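Local coordinates for protein glycosyl hydrolase family 26 (Bacteroides ovatus, PDB 4ZXO) that probably hydrolyses the beta-mannan backbone of galactomannan as a family 26 beta-mannanase, an endo-acting glycoside hydrolase built on a TIM barrel, at residues A[58-68]-A[81-91]. Sequence-based numbering, arbitrary orientation.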
ATOM      1  N   PRO A  58      -1.951  -8.541  11.512  1.00 11.79           N
ATOM      2  CA  PRO A  58      -1.061  -8.558  10.347  1.00 10.87           C
ATOM      3  C   PRO A  58       0.150  -7.607  10.587  1.00 11.06           C
ATOM      4  O   PRO A  58       0.046  -6.589  11.278  1.00 11.08           O
ATOM      5  CB  PRO A  58      -1.958  -8.081   9.212  1.00 11.62           C
ATOM      6  CG  PRO A  58      -3.003  -7.281   9.868  1.00 12.03           C
ATOM      7  CD  PRO A  58      -3.267  -7.962  11.187  1.00 11.41           C
ATOM      8  N   GLY A  59       1.292  -7.978  10.031  1.00  9.72           N
ATOM      9  CA  GLY A  59       2.489  -7.169  10.147  1.00  8.97           C
ATOM     10  C   GLY A  59       2.340  -5.804   9.487  1.00  9.17           C
ATOM     11  O   GLY A  59       3.008  -4.846   9.867  1.00 10.44           O
ATOM     12  N   VAL A  60       1.481  -5.713   8.469  1.00  9.25           N
ATOM     13  CA  VAL A  60       1.200  -4.433   7.790  1.00  8.10           C
ATOM     14  C   VAL A  60      -0.290  -4.161   7.825  1.00  7.83           C
ATOM     15  O   VAL A  60      -1.111  -5.069   7.598  1.00  9.51           O
ATOM     16  CB  VAL A  60       1.610  -4.477   6.318  1.00  8.48           C
ATOM     17  CG1 VAL A  60       1.307  -3.134   5.633  1.00  9.06           C
ATOM     18  CG2 VAL A  60       3.109  -4.833   6.137  1.00  9.16           C
ATOM     19  N   MET A  61      -0.645  -2.912   8.078  1.00  7.25           N
ATOM     20  CA  MET A  61      -2.025  -2.463   7.876  1.00  7.15           C
ATOM     21  C   MET A  61      -1.997  -1.290   6.952  1.00  7.61           C
ATOM     22  O   MET A  61      -1.073  -0.470   7.019  1.00  9.42           O
ATOM     23  CB  MET A  61      -2.662  -2.055   9.191  1.00  8.11           C
ATOM     24  CG  MET A  61      -2.921  -3.262  10.068  1.00 10.10           C
ATOM     25  SD  MET A  61      -3.561  -2.772  11.675  1.00 11.80           S
ATOM     26  CE  MET A  61      -3.465  -4.361  12.528  1.00 12.91           C
ATOM     27  N   SER A  62      -2.954  -1.238   6.032  1.00  7.05           N
ATOM     28  CA  SER A  62      -3.049  -0.050   5.167  1.00  6.38           C
ATOM     29  C   SER A  62      -4.411   0.573   5.314  1.00  6.60           C
ATOM     30  O   SER A  62      -5.400  -0.073   5.696  1.00  8.47           O
ATOM     31  CB  SER A  62      -2.753  -0.394   3.666  1.00  9.43           C
ATOM     32  OG  SER A  62      -3.628  -1.386   3.173  1.00  9.88           O
ATOM     33  N   PHE A  63      -4.460   1.845   4.971  1.00  6.17           N
ATOM     34  CA  PHE A  63      -5.686   2.621   5.027  1.00  6.25           C
ATOM     35  C   PHE A  63      -5.637   3.601   3.871  1.00  6.30           C
ATOM     36  O   PHE A  63      -4.593   3.753   3.244  1.00  7.11           O
ATOM     37  CB  PHE A  63      -5.850   3.370   6.377  1.00  7.96           C
ATOM     38  CG  PHE A  63      -5.679   2.484   7.600  1.00  8.56           C
ATOM     39  CD1 PHE A  63      -6.766   1.769   8.134  1.00  9.68           C
ATOM     40  CD2 PHE A  63      -4.428   2.350   8.182  1.00  9.47           C
ATOM     41  CE1 PHE A  63      -6.586   0.955   9.222  1.00 10.33           C
ATOM     42  CE2 PHE A  63      -4.217   1.544   9.306  1.00 10.64           C
ATOM     43  CZ  PHE A  63      -5.306   0.829   9.825  1.00 10.99           C
ATOM     44  N   ASP A  64      -6.745   4.287   3.604  1.00  7.14           N
ATOM     45  CA  ASP A  64      -6.788   5.197   2.440  1.00  7.12           C
ATOM     46  C   ASP A  64      -7.087   6.603   2.869  1.00  7.11           C
ATOM     47  O   ASP A  64      -7.891   6.835   3.776  1.00  9.10           O
ATOM     48  CB  ASP A  64      -7.824   4.706   1.437  1.00  7.62           C
ATOM     49  CG  ASP A  64      -7.527   5.199   0.010  1.00  8.85           C
ATOM     50  OD1 ASP A  64      -6.834   4.453  -0.718  1.00 11.35           O
ATOM     51  OD2 ASP A  64      -7.878   6.353  -0.349  1.00  7.83           O
ATOM     52  N   LEU A  65      -6.392   7.549   2.233  1.00  7.18           N
ATOM     53  CA  LEU A  65      -6.601   8.974   2.528  1.00  6.39           C
ATOM     54  C   LEU A  65      -7.557   9.673   1.541  1.00  7.61           C
ATOM     55  O   LEU A  65      -7.776  10.868   1.650  1.00  7.58           O
ATOM     56  CB  LEU A  65      -5.274   9.713   2.569  1.00  7.12           C
ATOM     57  CG  LEU A  65      -4.320   9.214   3.626  1.00  8.58           C
ATOM     58  CD1 LEU A  65      -3.030  10.059   3.631  1.00 10.66           C
ATOM     59  CD2 LEU A  65      -4.984   9.144   5.040  1.00  9.07           C
ATOM     60  N   GLY A  66      -8.162   8.921   0.626  1.00  6.99           N
ATOM     61  CA  GLY A  66      -9.069   9.524  -0.333  1.00  6.46           C
ATOM     62  C   GLY A  66     -10.126  10.354   0.362  1.00  7.45           C
ATOM     63  O   GLY A  66     -10.763   9.896   1.332  1.00  8.83           O
ATOM     64  N   GLU A  67     -10.292  11.578  -0.155  1.00  8.48           N
ATOM     65  CA  GLU A  67     -11.212  12.658   0.311  1.00  8.15           C
ATOM     66  C   GLU A  67     -10.642  13.478   1.449  1.00  8.43           C
ATOM     67  O   GLU A  67     -11.252  14.465   1.836  1.00 10.62           O
ATOM     68  CB  GLU A  67     -12.624  12.141   0.663  1.00  9.71           C
ATOM     69  CG  GLU A  67     -13.283  11.476  -0.546  1.00 11.04           C
ATOM     70  CD  GLU A  67     -14.748  11.191  -0.338  1.00 13.66           C
ATOM     71  OE1 GLU A  67     -15.378  11.706   0.619  1.00 15.94           O
ATOM     72  OE2 GLU A  67     -15.317  10.478  -1.164  1.00 14.92           O
ATOM     73  N   ILE A  68      -9.436  13.189   1.944  1.00  7.84           N
ATOM     74  CA  ILE A  68      -8.827  14.135   2.886  1.00  8.65           C
ATOM     75  C   ILE A  68      -8.687  15.485   2.231  1.00  9.28           C
ATOM     76  O   ILE A  68      -8.812  16.536   2.916  1.00 11.97           O
ATOM     77  CB  ILE A  68      -7.471  13.619   3.447  1.00  8.90           C
ATOM     78  CG1 ILE A  68      -7.137  14.373   4.783  1.00 11.17           C
ATOM     79  CG2 ILE A  68      -6.346  13.745   2.380  1.00  8.97           C
ATOM     80  CD1 ILE A  68      -6.197  13.630   5.656  1.00 13.98           C
ATOM     81  N   PHE A  81     -10.949  10.313   9.768  1.00 10.10           N
ATOM     82  CA  PHE A  81      -9.519  10.512   9.835  1.00  9.40           C
ATOM     83  C   PHE A  81      -9.039  10.427  11.272  1.00 10.65           C
ATOM     84  O   PHE A  81      -7.918   9.970  11.521  1.00 11.13           O
ATOM     85  CB  PHE A  81      -9.136  11.850   9.187  1.00  8.77           C
ATOM     86  CG  PHE A  81      -9.426  11.860   7.715  1.00 10.23           C
ATOM     87  CD1 PHE A  81      -8.763  10.970   6.883  1.00  9.68           C
ATOM     88  CD2 PHE A  81     -10.411  12.697   7.175  1.00 11.03           C
ATOM     89  CE1 PHE A  81      -9.057  10.917   5.528  1.00 11.77           C
ATOM     90  CE2 PHE A  81     -10.747  12.630   5.834  1.00 11.75           C
ATOM     91  CZ  PHE A  81     -10.047  11.732   4.988  1.00 10.94           C
ATOM     92  N   ALA A  82      -9.859  10.840  12.237  1.00 11.30           N
ATOM     93  CA  ALA A  82      -9.420  10.731  13.625  1.00 10.92           C
ATOM     94  C   ALA A  82      -9.305   9.240  14.030  1.00 10.63           C
ATOM     95  O   ALA A  82      -8.389   8.840  14.793  1.00 10.70           O
ATOM     96  CB  ALA A  82     -10.373  11.477  14.549  1.00 10.99           C
ATOM     97  N   HIS A  83     -10.202   8.395  13.499  1.00  9.76           N
ATOM     98  CA  HIS A  83     -10.052   6.929  13.736  1.00  9.66           C
ATOM     99  C   HIS A  83      -8.840   6.359  13.030  1.00  9.40           C
ATOM    100  O   HIS A  83      -8.082   5.574  13.636  1.00  9.94           O
ATOM    101  CB  HIS A  83     -11.278   6.141  13.263  1.00  8.93           C
ATOM    102  CG  HIS A  83     -12.350   6.027  14.304  1.00  9.13           C
ATOM    103  ND1 HIS A  83     -13.693   5.997  13.983  1.00 11.58           N
ATOM    104  CD2 HIS A  83     -12.267   5.809  15.656  1.00  9.73           C
ATOM    105  CE1 HIS A  83     -14.399   5.803  15.093  1.00 12.61           C
ATOM    106  NE2 HIS A  83     -13.563   5.714  16.125  1.00 11.85           N
ATOM    107  N   LEU A  84      -8.605   6.757  11.770  1.00  9.17           N
ATOM    108  CA  LEU A  84      -7.392   6.279  11.068  1.00  9.40           C
ATOM    109  C   LEU A  84      -6.155   6.618  11.893  1.00  9.41           C
ATOM    110  O   LEU A  84      -5.236   5.791  12.048  1.00  9.49           O
ATOM    111  CB  LEU A  84      -7.244   6.924   9.690  1.00  9.95           C
ATOM    112  CG  LEU A  84      -8.314   6.490   8.681  1.00  9.89           C
ATOM    113  CD1 LEU A  84      -8.030   7.105   7.303  1.00 11.04           C
ATOM    114  CD2 LEU A  84      -8.351   4.966   8.556  1.00 10.14           C
ATOM    115  N   ARG A  85      -6.090   7.850  12.416  1.00 10.60           N
ATOM    116  CA  ARG A  85      -4.912   8.191  13.219  1.00 10.78           C
ATOM    117  C   ARG A  85      -4.758   7.296  14.450  1.00 10.31           C
ATOM    118  O   ARG A  85      -3.684   6.806  14.744  1.00 11.29           O
ATOM    119  CB  ARG A  85      -4.948   9.646  13.648  1.00 13.32           C
ATOM    120  CG  ARG A  85      -3.815  10.012  14.545  1.00 16.31           C
ATOM    121  CD  ARG A  85      -3.963  11.465  14.951  1.00 17.00           C
ATOM    122  NE  ARG A  85      -4.152  12.392  13.838  1.00 16.87           N
ATOM    123  CZ  ARG A  85      -5.285  13.013  13.527  1.00 18.00           C
ATOM    124  NH1 ARG A  85      -6.374  12.813  14.260  1.00 18.17           N
ATOM    125  NH2 ARG A  85      -5.326  13.840  12.465  1.00 19.28           N
ATOM    126  N   GLU A  86      -5.857   6.981  15.117  1.00 10.56           N
ATOM    127  CA  GLU A  86      -5.808   6.032  16.236  1.00 11.74           C
ATOM    128  C   GLU A  86      -5.306   4.664  15.819  1.00 11.89           C
ATOM    129  O   GLU A  86      -4.447   4.084  16.481  1.00 12.56           O
ATOM    130  CB  GLU A  86      -7.188   5.843  16.834  1.00 14.87           C
ATOM    131  CG  GLU A  86      -7.632   6.865  17.758  1.00 18.91           C
ATOM    132  CD  GLU A  86      -8.937   6.426  18.450  1.00 20.66           C
ATOM    133  OE1 GLU A  86      -9.656   5.556  17.909  1.00 21.39           O
ATOM    134  OE2 GLU A  86      -9.225   6.907  19.554  1.00 21.47           O
ATOM    135  N   TYR A  87      -5.819   4.156  14.695  1.00 10.64           N
ATOM    136  CA  TYR A  87      -5.447   2.804  14.278  1.00 10.24           C
ATOM    137  C   TYR A  87      -3.981   2.774  13.917  1.00 10.36           C
ATOM    138  O   TYR A  87      -3.289   1.758  14.143  1.00 10.74           O
ATOM    139  CB  TYR A  87      -6.273   2.292  13.098  1.00 11.04           C
ATOM    140  CG  TYR A  87      -7.753   2.375  13.334  1.00 11.29           C
ATOM    141  CD1 TYR A  87      -8.295   2.256  14.627  1.00 12.39           C
ATOM    142  CD2 TYR A  87      -8.644   2.580  12.250  1.00 11.34           C
ATOM    143  CE1 TYR A  87      -9.679   2.365  14.828  1.00 12.08           C
ATOM    144  CE2 TYR A  87     -10.023   2.681  12.455  1.00 10.99           C
ATOM    145  CZ  TYR A  87     -10.536   2.549  13.728  1.00 11.49           C
ATOM    146  OH  TYR A  87     -11.887   2.636  13.936  1.00 12.45           O
ATOM    147  N   ILE A  88      -3.526   3.863  13.293  1.00  9.39           N
ATOM    148  CA  ILE A  88      -2.112   3.953  12.917  1.00  9.34           C
ATOM    149  C   ILE A  88      -1.206   3.984  14.155  1.00  9.29           C
ATOM    150  O   ILE A  88      -0.188   3.257  14.208  1.00  9.77           O
ATOM    151  CB  ILE A  88      -1.895   5.183  12.007  1.00  9.30           C
ATOM    152  CG1 ILE A  88      -2.535   4.875  10.640  1.00  9.65           C
ATOM    153  CG2 ILE A  88      -0.389   5.520  11.810  1.00 10.06           C
ATOM    154  CD1 ILE A  88      -2.769   6.126   9.778  1.00 10.97           C
ATOM    155  N   ILE A  89      -1.556   4.812  15.139  1.00 10.10           N
ATOM    156  CA  ILE A  89      -0.800   4.871  16.384  1.00 11.81           C
ATOM    157  C   ILE A  89      -0.756   3.506  17.065  1.00 12.76           C
ATOM    158  O   ILE A  89       0.300   3.084  17.556  1.00 13.99           O
ATOM    159  CB  ILE A  89      -1.404   5.957  17.263  1.00 12.57           C
ATOM    160  CG1 ILE A  89      -1.023   7.309  16.683  1.00 13.62           C
ATOM    161  CG2 ILE A  89      -0.887   5.924  18.665  1.00 13.40           C
ATOM    162  CD1 ILE A  89      -1.856   8.413  17.246  1.00 15.17           C
ATOM    163  N   GLU A  90      -1.884   2.806  17.076  1.00 12.45           N
ATOM    164  CA  GLU A  90      -1.931   1.497  17.716  1.00 12.89           C
ATOM    165  C   GLU A  90      -1.123   0.438  16.978  1.00 11.66           C
ATOM    166  O   GLU A  90      -0.502  -0.421  17.617  1.00 12.98           O
ATOM    167  CB  GLU A  90      -3.381   1.029  17.861  1.00 14.68           C
ATOM    168  CG  GLU A  90      -4.132   1.979  18.761  1.00 17.95           C
ATOM    169  CD  GLU A  90      -5.630   1.730  18.829  1.00 24.26           C
ATOM    170  OE1 GLU A  90      -6.154   0.742  18.284  1.00 26.89           O
ATOM    171  OE2 GLU A  90      -6.314   2.570  19.442  1.00 26.77           O
ATOM    172  N   GLN A  91      -1.094   0.497  15.642  1.00 10.76           N
ATOM    173  CA  GLN A  91      -0.310  -0.464  14.885  1.00  9.95           C
ATOM    174  C   GLN A  91       1.160  -0.203  15.116  1.00 10.96           C
ATOM    175  O   GLN A  91       1.934  -1.154  15.284  1.00 11.33           O
ATOM    176  CB  GLN A  91      -0.694  -0.395  13.394  1.00  9.13           C
ATOM    177  CG  GLN A  91       0.207  -1.260  12.452  1.00  8.43           C
ATOM    178  CD  GLN A  91      -0.022  -2.768  12.607  1.00  8.90           C
ATOM    179  OE1 GLN A  91      -0.574  -3.249  13.615  1.00  9.47           O
ATOM    180  NE2 GLN A  91       0.393  -3.518  11.590  1.00  7.58           N
TER
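Phe63 projects from strand 60-64 into the side of helix 81-91 and meets three of its residues. Its CD1 lies 3.6 Å from Leu84 CD2, its CZ reaches Tyr87 CB at 3.7 Å, and CE2 approaches CG1 of Ile88 at 4.0 Å. Leu84 and Ile88, one turn apart, run past the ring in the direction opposite to Phe63, whereas the Tyr87 side chain crosses that of Phe63 at about a right angle. CD1, the other methyl of Leu84, lies 3.5 Å from Asp64 O.

Where the strand gives way to the type II turn Leu65-Ile68, Phe81 packs against the chain. With CG1 of Ile68 turned away from the residue's own backbone nitrogen (chi1 -160°), this methylene lies over the centre of one Phe81 face in a CH-pi contact, 4.0 Å from the ring centroid. Gly66 O approaches the rim of the same ring near its plane. An Asx turn overlaps the start of the beta turn: Asp64 OD2 accepts from Gly66 N, while Asp64 OD1 is hydrogen-bonded to Ser101 OG and His103 ND1.

Toward the start of the strand, Gln91 bends at chi2 (71°), carrying its amide to the chain entering the strand. NE2 donates a nearly straight bond (169°) to Pro58 O at 3.1 Å, with the acceptor in the amide plane. The extended Met61 side chain crosses this amide at a slant, CE standing 3.3 Å from Gln91 OE1. Arg94 donates to that oxygen, so both ends of the buried amide are engaged.

Strand and helix run nearly antiparallel, their axes approaching to 9.9 Å, as the first two elements of the beta-alpha-beta unit completed by strand 97-101; this packing of an outer helix on the inner parallel strands is characteristic of the TIM barrel.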